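Local structure of type-iv like pilin ttha1222 (Thermus thermophilus, 5G2F) at residues A[27-32]-A[58-63]; A[48-53]-A[62-67]. The protein is a type IV-like competence pilin, represented here by its soluble domain, that probably takes part in DNA uptake during natural transformation. One frame throughout, in Å; residues are numbered along the deposited sequence.

Interaction 1 (A[27-32]-A[58-63]); sequences GALPTH and LDYVIE
Leu-29 and Leu-58 each lay a methyl against a carbonyl of the other segment, Leu-29 against Leu-58 itself and Leu-58 against Gly-27. CD1 of Leu-29 lies 3.2 Å from the carbonyl O of Leu-58, and CD2 of Leu-58 lies 3.3 Å from the O of Gly-27. The same CD1 also touches Tyr-60, meeting ring atom CD2 at 3.8 Å from the edge of the ring and near its plane. No hydrogen bond spans the two segments.

The two leucines arrive differently. The CA–CB bond of Leu-29 already aims at 58-63, and the side chain is buried. That of Leu-58 points away; with CG anti to the carbonyl carbon (chi1 -65°), a chi2 of 179° sends CD1 on outward and turns CD2 back toward Gly-27. Gly-27 suits this place because it adopts a positive phi (84°) easily and, having no side chain, lets CD2 of Leu-58 come close to its backbone.

Further out, Arg-22 NH1 donates to both Gly-27 O and Leu-58 O, the very carbonyls the methyls sit against, so one guanidinium ties the loop to the turn before strand 60-66. Leu-29 also shares a backbone hydrogen bond with Ala-57. The Tyr-60 ring packs on Ala-15 and Leu-18 of helix 3-19, while its hydroxyl is hydrogen-bonded to Glu-19.

Between 27-32 and 58-63 themselves the contact is thus apolar: Leu-29 supplies the buried part, and Leu-58, largely at the surface, covers the Gly-27 carbonyl. The polar ties come from Arg-22 and the backbone pair Leu-29 and Ala-57.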
ATOM      1  N   GLY A  27       7.735  19.334  -2.879  1.00 23.74           N
ATOM      2  CA  GLY A  27       6.396  18.843  -3.186  1.00 22.97           C
ATOM      3  C   GLY A  27       6.307  17.348  -3.470  1.00 24.98           C
ATOM      4  O   GLY A  27       5.216  16.814  -3.680  1.00 23.22           O
ATOM      5  N   ALA A  28       7.473  16.678  -3.526  1.00 24.41           N
ATOM      6  CA  ALA A  28       7.525  15.320  -3.997  1.00 24.82           C
ATOM      7  C   ALA A  28       6.818  14.407  -3.015  1.00 26.18           C
ATOM      8  O   ALA A  28       6.893  14.615  -1.810  1.00 24.78           O
ATOM      9  CB  ALA A  28       8.968  14.869  -4.140  1.00 25.74           C
ATOM     10  N   LEU A  29       6.152  13.420  -3.568  1.00 28.03           N
ATOM     11  CA  LEU A  29       5.405  12.381  -2.819  1.00 33.31           C
ATOM     12  C   LEU A  29       6.125  11.073  -2.835  1.00 30.92           C
ATOM     13  O   LEU A  29       6.856  10.802  -3.786  1.00 30.08           O
ATOM     14  CB  LEU A  29       4.120  12.048  -3.602  1.00 37.83           C
ATOM     15  CG  LEU A  29       3.104  13.110  -3.910  1.00 44.69           C
ATOM     16  CD1 LEU A  29       2.563  12.918  -5.297  1.00 46.28           C
ATOM     17  CD2 LEU A  29       1.994  13.070  -2.894  1.00 50.40           C
ATOM     18  N   PRO A  30       5.920  10.213  -1.818  1.00 32.56           N
ATOM     19  CA  PRO A  30       6.405   8.832  -2.024  1.00 32.68           C
ATOM     20  C   PRO A  30       5.506   8.157  -3.044  1.00 30.78           C
ATOM     21  O   PRO A  30       4.278   8.181  -2.938  1.00 33.49           O
ATOM     22  CB  PRO A  30       6.308   8.191  -0.645  1.00 37.92           C
ATOM     23  CG  PRO A  30       5.437   9.101   0.152  1.00 42.34           C
ATOM     24  CD  PRO A  30       5.312  10.420  -0.500  1.00 35.07           C
ATOM     25  N   THR A  31       6.113   7.573  -4.050  1.00 29.87           N
ATOM     26  CA  THR A  31       5.384   7.093  -5.230  1.00 31.72           C
ATOM     27  C   THR A  31       5.178   5.567  -5.278  1.00 32.04           C
ATOM     28  O   THR A  31       4.815   5.013  -6.305  1.00 31.45           O
ATOM     29  CB  THR A  31       6.162   7.582  -6.501  1.00 31.09           C
ATOM     30  OG1 THR A  31       7.478   7.067  -6.434  1.00 32.87           O
ATOM     31  CG2 THR A  31       6.183   9.058  -6.575  1.00 34.21           C
ATOM     32  N   HIS A  32       5.379   4.863  -4.166  1.00 34.08           N
ATOM     33  CA  HIS A  32       5.143   3.395  -4.139  1.00 37.95           C
ATOM     34  C   HIS A  32       3.855   3.007  -3.410  1.00 37.37           C
ATOM     35  O   HIS A  32       3.489   1.851  -3.336  1.00 37.47           O
ATOM     36  CB  HIS A  32       6.363   2.706  -3.573  1.00 43.36           C
ATOM     37  CG  HIS A  32       7.616   3.068  -4.309  1.00 52.24           C
ATOM     38  ND1 HIS A  32       7.903   2.584  -5.570  1.00 57.57           N
ATOM     39  CD2 HIS A  32       8.630   3.909  -3.991  1.00 60.14           C
ATOM     40  CE1 HIS A  32       9.055   3.086  -5.982  1.00 59.71           C
ATOM     41  NE2 HIS A  32       9.520   3.886  -5.039  1.00 63.67           N
ATOM     42  N   LEU A  58       5.124  14.702  -8.452  1.00 25.69           N
ATOM     43  CA  LEU A  58       4.146  15.592  -7.864  1.00 24.45           C
ATOM     44  C   LEU A  58       2.686  15.144  -8.060  1.00 25.33           C
ATOM     45  O   LEU A  58       1.884  15.375  -7.182  1.00 28.49           O
ATOM     46  CB  LEU A  58       4.241  16.997  -8.450  1.00 25.90           C
ATOM     47  CG  LEU A  58       5.510  17.823  -8.215  1.00 26.48           C
ATOM     48  CD1 LEU A  58       5.351  19.168  -8.929  1.00 27.62           C
ATOM     49  CD2 LEU A  58       5.745  17.989  -6.743  1.00 26.51           C
ATOM     50  N   ASP A  59       2.367  14.559  -9.198  1.00 24.94           N
ATOM     51  CA  ASP A  59       0.983  14.427  -9.649  1.00 25.69           C
ATOM     52  C   ASP A  59       0.530  12.971  -9.569  1.00 26.25           C
ATOM     53  O   ASP A  59       1.219  12.078  -9.984  1.00 27.42           O
ATOM     54  CB  ASP A  59       0.788  14.899 -11.128  1.00 25.25           C
ATOM     55  CG  ASP A  59       1.197  16.336 -11.378  1.00 27.69           C
ATOM     56  OD1 ASP A  59       1.041  17.213 -10.473  1.00 25.59           O
ATOM     57  OD2 ASP A  59       1.656  16.558 -12.528  1.00 26.47           O
ATOM     58  N   TYR A  60      -0.681  12.776  -9.074  1.00 26.30           N
ATOM     59  CA  TYR A  60      -1.257  11.448  -8.981  1.00 26.18           C
ATOM     60  C   TYR A  60      -2.693  11.444  -9.482  1.00 26.69           C
ATOM     61  O   TYR A  60      -3.356  12.499  -9.563  1.00 22.53           O
ATOM     62  CB  TYR A  60      -1.224  10.907  -7.520  1.00 24.13           C
ATOM     63  CG  TYR A  60      -1.867  11.784  -6.506  1.00 23.66           C
ATOM     64  CD1 TYR A  60      -3.236  11.717  -6.247  1.00 25.23           C
ATOM     65  CD2 TYR A  60      -1.147  12.749  -5.841  1.00 25.29           C
ATOM     66  CE1 TYR A  60      -3.834  12.558  -5.331  1.00 24.01           C
ATOM     67  CE2 TYR A  60      -1.742  13.573  -4.901  1.00 23.54           C
ATOM     68  CZ  TYR A  60      -3.072  13.470  -4.643  1.00 23.33           C
ATOM     69  OH  TYR A  60      -3.697  14.357  -3.785  1.00 24.69           O
ATOM     70  N   VAL A  61      -3.177  10.220  -9.741  1.00 25.83           N
ATOM     71  CA  VAL A  61      -4.532   9.980 -10.108  1.00 25.79           C
ATOM     72  C   VAL A  61      -5.043   8.845  -9.247  1.00 27.63           C
ATOM     73  O   VAL A  61      -4.390   7.787  -9.164  1.00 28.51           O
ATOM     74  CB  VAL A  61      -4.656   9.560 -11.591  1.00 25.50           C
ATOM     75  CG1 VAL A  61      -6.116   9.419 -11.983  1.00 27.32           C
ATOM     76  CG2 VAL A  61      -4.014  10.603 -12.486  1.00 26.18           C
ATOM     77  N   ILE A  62      -6.173   9.074  -8.600  1.00 26.19           N
ATOM     78  CA  ILE A  62      -6.835   8.020  -7.837  1.00 29.02           C
ATOM     79  C   ILE A  62      -8.008   7.506  -8.646  1.00 29.88           C
ATOM     80  O   ILE A  62      -8.841   8.304  -9.100  1.00 29.52           O
ATOM     81  CB  ILE A  62      -7.385   8.563  -6.488  1.00 28.83           C
ATOM     82  CG1 ILE A  62      -6.252   9.186  -5.664  1.00 28.35           C
ATOM     83  CG2 ILE A  62      -8.096   7.473  -5.724  1.00 31.27           C
ATOM     84  CD1 ILE A  62      -6.734  10.129  -4.578  1.00 29.32           C
ATOM     85  N   GLU A  63      -8.108   6.195  -8.783  1.00 30.03           N
ATOM     86  CA  GLU A  63      -9.238   5.555  -9.458  1.00 33.05           C
ATOM     87  C   GLU A  63      -9.912   4.623  -8.513  1.00 35.70           C
ATOM     88  O   GLU A  63      -9.240   3.760  -7.921  1.00 35.77           O
ATOM     89  CB  GLU A  63      -8.754   4.714 -10.624  1.00 35.51           C
ATOM     90  CG  GLU A  63      -8.199   5.487 -11.793  1.00 36.34           C
ATOM     91  CD  GLU A  63      -7.550   4.541 -12.778  1.00 40.51           C
ATOM     92  OE1 GLU A  63      -8.277   3.989 -13.648  1.00 42.52           O
ATOM     93  OE2 GLU A  63      -6.322   4.295 -12.643  1.00 41.68           O
TER

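Interaction 2 (A[48-53]-A[62-67]); sequences TACTIT and IEASLD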
ATOM      1  N   THR A  48     -14.848  -0.900  -4.036  1.00 46.17           N
ATOM      2  CA  THR A  48     -14.360  -2.255  -4.204  1.00 47.37           C
ATOM      3  C   THR A  48     -12.981  -2.335  -4.802  1.00 46.19           C
ATOM      4  O   THR A  48     -12.323  -3.363  -4.691  1.00 45.90           O
ATOM      5  CB  THR A  48     -15.328  -3.088  -5.080  1.00 51.32           C
ATOM      6  OG1 THR A  48     -15.469  -2.487  -6.372  1.00 51.39           O
ATOM      7  CG2 THR A  48     -16.684  -3.167  -4.433  1.00 52.81           C
ATOM      8  N   ALA A  49     -12.519  -1.248  -5.430  1.00 41.60           N
ATOM      9  CA  ALA A  49     -11.173  -1.196  -5.970  1.00 40.28           C
ATOM     10  C   ALA A  49     -10.707   0.270  -5.846  1.00 38.50           C
ATOM     11  O   ALA A  49     -11.538   1.181  -5.886  1.00 38.63           O
ATOM     12  CB  ALA A  49     -11.128  -1.641  -7.419  1.00 42.07           C
ATOM     13  N   CYS A  50      -9.424   0.457  -5.584  1.00 37.50           N
ATOM     14  CA  CYS A  50      -8.867   1.780  -5.387  1.00 37.22           C
ATOM     15  C   CYS A  50      -7.375   1.772  -5.674  1.00 37.98           C
ATOM     16  O   CYS A  50      -6.606   1.123  -4.970  1.00 36.81           O
ATOM     17  CB  CYS A  50      -9.160   2.273  -3.970  1.00 38.25           C
ATOM     18  SG  CYS A  50      -8.996   4.065  -3.681  1.00 39.37           S
ATOM     19  N   THR A  51      -6.954   2.501  -6.699  1.00 34.40           N
ATOM     20  CA  THR A  51      -5.553   2.507  -7.100  1.00 34.72           C
ATOM     21  C   THR A  51      -5.062   3.941  -7.221  1.00 33.16           C
ATOM     22  O   THR A  51      -5.842   4.844  -7.592  1.00 33.15           O
ATOM     23  CB  THR A  51      -5.313   1.820  -8.472  1.00 37.55           C
ATOM     24  OG1 THR A  51      -6.029   2.523  -9.467  1.00 42.48           O
ATOM     25  CG2 THR A  51      -5.802   0.424  -8.476  1.00 40.24           C
ATOM     26  N   ILE A  52      -3.786   4.133  -6.930  1.00 29.12           N
ATOM     27  CA  ILE A  52      -3.168   5.446  -7.062  1.00 30.13           C
ATOM     28  C   ILE A  52      -2.073   5.307  -8.090  1.00 30.49           C
ATOM     29  O   ILE A  52      -1.227   4.412  -7.969  1.00 29.76           O
ATOM     30  CB  ILE A  52      -2.564   5.938  -5.732  1.00 29.15           C
ATOM     31  CG1 ILE A  52      -3.634   5.943  -4.639  1.00 31.35           C
ATOM     32  CG2 ILE A  52      -1.922   7.315  -5.939  1.00 28.93           C
ATOM     33  CD1 ILE A  52      -3.064   6.004  -3.206  1.00 29.89           C
ATOM     34  N   THR A  53      -2.110   6.154  -9.100  1.00 27.06           N
ATOM     35  CA  THR A  53      -1.112   6.193 -10.133  1.00 27.90           C
ATOM     36  C   THR A  53      -0.322   7.495 -10.015  1.00 28.92           C
ATOM     37  O   THR A  53      -0.910   8.597 -10.045  1.00 26.94           O
ATOM     38  CB  THR A  53      -1.786   6.114 -11.518  1.00 29.55           C
ATOM     39  OG1 THR A  53      -2.512   4.880 -11.625  1.00 30.88           O
ATOM     40  CG2 THR A  53      -0.756   6.179 -12.676  1.00 30.41           C
ATOM     41  N   ILE A  62      -6.173   9.074  -8.600  1.00 26.19           N
ATOM     42  CA  ILE A  62      -6.835   8.020  -7.837  1.00 29.02           C
ATOM     43  C   ILE A  62      -8.008   7.506  -8.646  1.00 29.88           C
ATOM     44  O   ILE A  62      -8.841   8.304  -9.100  1.00 29.52           O
ATOM     45  CB  ILE A  62      -7.385   8.563  -6.488  1.00 28.83           C
ATOM     46  CG1 ILE A  62      -6.252   9.186  -5.664  1.00 28.35           C
ATOM     47  CG2 ILE A  62      -8.096   7.473  -5.724  1.00 31.27           C
ATOM     48  CD1 ILE A  62      -6.734  10.129  -4.578  1.00 29.32           C
ATOM     49  N   GLU A  63      -8.108   6.195  -8.783  1.00 30.03           N
ATOM     50  CA  GLU A  63      -9.238   5.555  -9.458  1.00 33.05           C
ATOM     51  C   GLU A  63      -9.912   4.623  -8.513  1.00 35.70           C
ATOM     52  O   GLU A  63      -9.240   3.760  -7.921  1.00 35.77           O
ATOM     53  CB  GLU A  63      -8.754   4.714 -10.624  1.00 35.51           C
ATOM     54  CG  GLU A  63      -8.199   5.487 -11.793  1.00 36.34           C
ATOM     55  CD  GLU A  63      -7.550   4.541 -12.778  1.00 40.51           C
ATOM     56  OE1 GLU A  63      -8.277   3.989 -13.648  1.00 42.52           O
ATOM     57  OE2 GLU A  63      -6.322   4.295 -12.643  1.00 41.68           O
ATOM     58  N   ALA A  64     -11.190   4.829  -8.301  1.00 35.02           N
ATOM     59  CA  ALA A  64     -11.938   3.955  -7.419  1.00 38.02           C
ATOM     60  C   ALA A  64     -13.152   3.391  -8.147  1.00 38.68           C
ATOM     61  O   ALA A  64     -13.831   4.121  -8.863  1.00 40.34           O
ATOM     62  CB  ALA A  64     -12.352   4.710  -6.178  1.00 37.68           C
ATOM     63  N   SER A  65     -13.395   2.092  -7.971  1.00 41.01           N
ATOM     64  CA  SER A  65     -14.569   1.443  -8.502  1.00 42.44           C
ATOM     65  C   SER A  65     -15.561   1.321  -7.413  1.00 44.43           C
ATOM     66  O   SER A  65     -15.189   0.946  -6.284  1.00 42.44           O
ATOM     67  CB  SER A  65     -14.256   0.054  -9.026  1.00 45.04           C
ATOM     68  OG  SER A  65     -13.233   0.126  -9.981  1.00 43.95           O
ATOM     69  N   LEU A  66     -16.818   1.629  -7.748  1.00 45.73           N
ATOM     70  CA  LEU A  66     -17.895   1.600  -6.794  1.00 49.99           C
ATOM     71  C   LEU A  66     -18.929   0.569  -7.217  1.00 55.43           C
ATOM     72  O   LEU A  66     -19.255   0.417  -8.401  1.00 57.58           O
ATOM     73  CB  LEU A  66     -18.587   2.960  -6.713  1.00 49.41           C
ATOM     74  CG  LEU A  66     -17.699   4.189  -6.556  1.00 48.68           C
ATOM     75  CD1 LEU A  66     -18.541   5.450  -6.463  1.00 49.43           C
ATOM     76  CD2 LEU A  66     -16.809   4.030  -5.327  1.00 46.68           C
ATOM     77  N   ASP A  67     -19.469  -0.155  -6.265  1.00 61.46           N
ATOM     78  CA  ASP A  67     -20.677  -0.903  -6.642  1.00 65.34           C
ATOM     79  C   ASP A  67     -21.937  -0.387  -5.954  1.00 65.72           C
ATOM     80  O   ASP A  67     -21.899   0.142  -4.846  1.00 62.29           O
ATOM     81  CB  ASP A  67     -20.534  -2.422  -6.503  1.00 72.12           C
ATOM     82  CG  ASP A  67     -20.421  -2.862  -5.100  1.00 76.70           C
ATOM     83  OD1 ASP A  67     -20.180  -2.004  -4.229  1.00 77.28           O
ATOM     84  OD2 ASP A  67     -20.603  -4.078  -4.870  1.00 84.76           O
TER
HETATM   85  O   HOH W   1      -5.064   5.157 -10.414  1.00 38.28           O
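Thr-51 and Glu-63 form a hydrogen-bonded pair, joined by two nearly straight backbone N-H...O hydrogen bonds: Thr-51 N to Glu-63 O and Glu-63 N to Thr-51 O, each 2.9 Å. Above them, Thr-51 OG1 stands between its own backbone N and carbonyl carbon (chi1 61°), which raises it toward the carboxylate, though OE2 of Glu-63 remains 3.6 Å away. A water closes the gap, donating to Glu-63 OE2 at 2.7 Å and hydrogen-bonding to the hydroxyls of Thr-51 and Thr-53. Glu-63 extends beyond CG, and its other oxygen, OE1, forms a salt bridge with Lys-73 on the next strand. Short polar threonines and a long acid thus suit the face turned from the helix.

The face bearing Cys-50, Ile-52, Ile-62 and Ala-64 is apolar. Cys-50 SG, anti to its N (chi1 -162°), lies 4.1 Å from Ile-62 CG2 and is disulfide-bonded to Cys-36. Ile-52 CG1 meets Ile-62 CG1 at 4.3 Å, and small Ala-64 fits against Val-11 of helix 3-19.

Where Thr-48 and Ala-49 both face Ser-65, the regular pairing gives way to a classic beta bulge. The whole is an antiparallel beta hairpin in the helix-backed sheet characteristic of pilins.

Strand 60-66 serves both contacts, which share Ile-62 and Glu-63 and lie about 15 Å apart between centres. Both are partly buried. Interaction 2 is sheet pairing: main-chain hydrogen bonds hold the strands, with the apolar, disulfide-linked side against helix 3-19 and the hydrated polar side turned outward. Interaction 1, farther from the middle of the chain, lacks such pairing; a loop following the helix closes on the turn and the start of the strand through leucine methyls. The two join where Val-61 N probably bonds to Thr-53 O (2.8 Å) and Tyr-60 packs on Ile-52, so the apolar side of the hairpin continues toward the loop.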